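Local coordinates for sulfite dehydrogenase (PDB 2XTS), which oxidises protein-bound sulfur in the bacterial Sox pathway, using a molybdenum cofactor and passing electrons to heme c, at residues Q374-W377 against E383-N386. Numbering follows the deposited sequence.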
loop_
_atom_site.group_PDB
_atom_site.type_symbol
_atom_site.label_atom_id
_atom_site.label_comp_id
_atom_site.label_asym_id
_atom_site.label_seq_id
_atom_site.Cartn_x
_atom_site.Cartn_y
_atom_site.Cartn_z
ATOM N N GLN A 374 20.213 -17.242 -4.553
ATOM C CA GLN A 374 21.127 -16.283 -3.955
ATOM C C GLN A 374 21.728 -16.850 -2.667
ATOM O O GLN A 374 21.022 -17.470 -1.872
ATOM C CB GLN A 374 20.342 -14.999 -3.614
ATOM C CG GLN A 374 21.168 -13.935 -2.902
ATOM C CD GLN A 374 22.291 -13.360 -3.748
ATOM O OE1 GLN A 374 23.488 -13.424 -3.397
ATOM N NE2 GLN A 374 21.931 -12.819 -4.872
ATOM N N THR A 375 23.020 -16.633 -2.462
ATOM C CA THR A 375 23.712 -17.043 -1.250
ATOM C C THR A 375 24.177 -15.813 -0.491
ATOM O O THR A 375 24.753 -14.886 -1.078
ATOM C CB THR A 375 24.949 -17.864 -1.592
ATOM O OG1 THR A 375 24.583 -18.954 -2.448
ATOM C CG2 THR A 375 25.639 -18.422 -0.344
ATOM N N TRP A 376 23.938 -15.805 0.819
ATOM C CA TRP A 376 24.541 -14.810 1.705
ATOM C C TRP A 376 25.550 -15.482 2.635
ATOM O O TRP A 376 25.224 -16.467 3.321
ATOM C CB TRP A 376 23.525 -14.120 2.627
ATOM C CG TRP A 376 22.391 -13.415 1.970
ATOM C CD1 TRP A 376 21.086 -13.528 2.343
ATOM C CD2 TRP A 376 22.409 -12.483 0.859
ATOM N NE1 TRP A 376 20.299 -12.738 1.556
ATOM C CE2 TRP A 376 21.080 -12.085 0.642
ATOM C CE3 TRP A 376 23.413 -11.921 0.066
ATOM C CZ2 TRP A 376 20.729 -11.201 -0.364
ATOM C CZ3 TRP A 376 23.066 -11.032 -0.920
ATOM C CH2 TRP A 376 21.745 -10.683 -1.130
ATOM N N TRP A 377 26.752 -14.931 2.671
ATOM C CA TRP A 377 27.739 -15.345 3.666
ATOM C C TRP A 377 27.580 -14.490 4.915
ATOM O O TRP A 377 27.854 -13.307 4.888
ATOM C CB TRP A 377 29.143 -15.223 3.084
ATOM C CG TRP A 377 30.257 -15.618 3.999
ATOM C CD1 TRP A 377 30.244 -16.564 4.964
ATOM C CD2 TRP A 377 31.585 -15.096 3.967
ATOM N NE1 TRP A 377 31.490 -16.673 5.552
ATOM C CE2 TRP A 377 32.336 -15.793 4.940
ATOM C CE3 TRP A 377 32.226 -14.134 3.179
ATOM C CZ2 TRP A 377 33.683 -15.523 5.179
ATOM C CZ3 TRP A 377 33.578 -13.860 3.424
ATOM C CH2 TRP A 377 34.283 -14.555 4.413
ATOM N N GLU A 383 28.266 -9.438 9.961
ATOM C CA GLU A 383 28.228 -8.793 8.643
ATOM C C GLU A 383 27.882 -9.843 7.587
ATOM O O GLU A 383 28.129 -11.031 7.782
ATOM C CB GLU A 383 29.547 -8.084 8.342
ATOM C CG GLU A 383 29.870 -6.986 9.324
ATOM C CD GLU A 383 28.879 -5.841 9.312
ATOM O OE1 GLU A 383 28.338 -5.509 8.219
ATOM O OE2 GLU A 383 28.667 -5.260 10.401
ATOM N N VAL A 384 27.300 -9.414 6.477
ATOM C CA VAL A 384 26.695 -10.336 5.525
ATOM C C VAL A 384 27.160 -9.954 4.123
ATOM O O VAL A 384 27.115 -8.783 3.756
ATOM C CB VAL A 384 25.150 -10.274 5.617
ATOM C CG1 VAL A 384 24.512 -11.228 4.651
ATOM C CG2 VAL A 384 24.675 -10.553 7.043
ATOM N N GLU A 385 27.591 -10.947 3.335
ATOM C CA GLU A 385 28.104 -10.698 1.986
ATOM C C GLU A 385 27.344 -11.451 0.910
ATOM O O GLU A 385 26.891 -12.586 1.091
ATOM C CB GLU A 385 29.580 -11.132 1.905
ATOM C CG GLU A 385 30.574 -10.191 2.566
ATOM C CD GLU A 385 32.024 -10.482 2.225
ATOM O OE1 GLU A 385 32.277 -10.993 1.122
ATOM O OE2 GLU A 385 32.901 -10.156 3.052
ATOM N N ASN A 386 27.256 -10.812 -0.254
ATOM C CA ASN A 386 26.886 -11.444 -1.500
ATOM C C ASN A 386 28.087 -12.227 -2.021
ATOM O O ASN A 386 29.156 -11.640 -2.256
ATOM C CB ASN A 386 26.524 -10.367 -2.521
ATOM C CG ASN A 386 26.198 -10.932 -3.887
ATOM O OD1 ASN A 386 25.985 -12.134 -4.040
ATOM N ND2 ASN A 386 26.229 -10.073 -4.897
#
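Trp377 and Glu385 run alongside each other from neighbouring strands, a hydrogen-bonded antiparallel pair of the hairpin formed by strands 375-378 and 384-389. The carboxylate stands at the benzo edge of the indole, its OE1 3.8 Å from Trp377 CE3 and its plane turned 71° from the ring. Trp377 CG is anti to the backbone N (chi1 -180°), which brings this edge alongside the glutamate. Between their backbones, Trp377 N donates to Glu385 O and Glu385 N to Trp377 O, each at 2.8 Å. On the opposite face of the sheet, Trp376 sets its CE3-CZ3 edge against the next strand: CZ3 lies 3.9 Å from Asn386 CB, with the amide nearly perpendicular to the ring, while Val384 CG1 packs on Trp376 CB at 3.7 Å. Trp376 NE1 donates a hydrogen bond to Ile268 O, and Asn386 ND2 to Leu133 O. Glu385 OE2 forms salt bridges with Lys379 of the hairpin turn and Arg177 of the cytochrome chain. Replacing Glu385 with alanine is likely to strand both cations without their shared carboxylate and open a gap beside the Trp377 edge. The hairpin thus combines indole packing with a shared carboxylate that ties strand 384-389 to the cytochrome subunit.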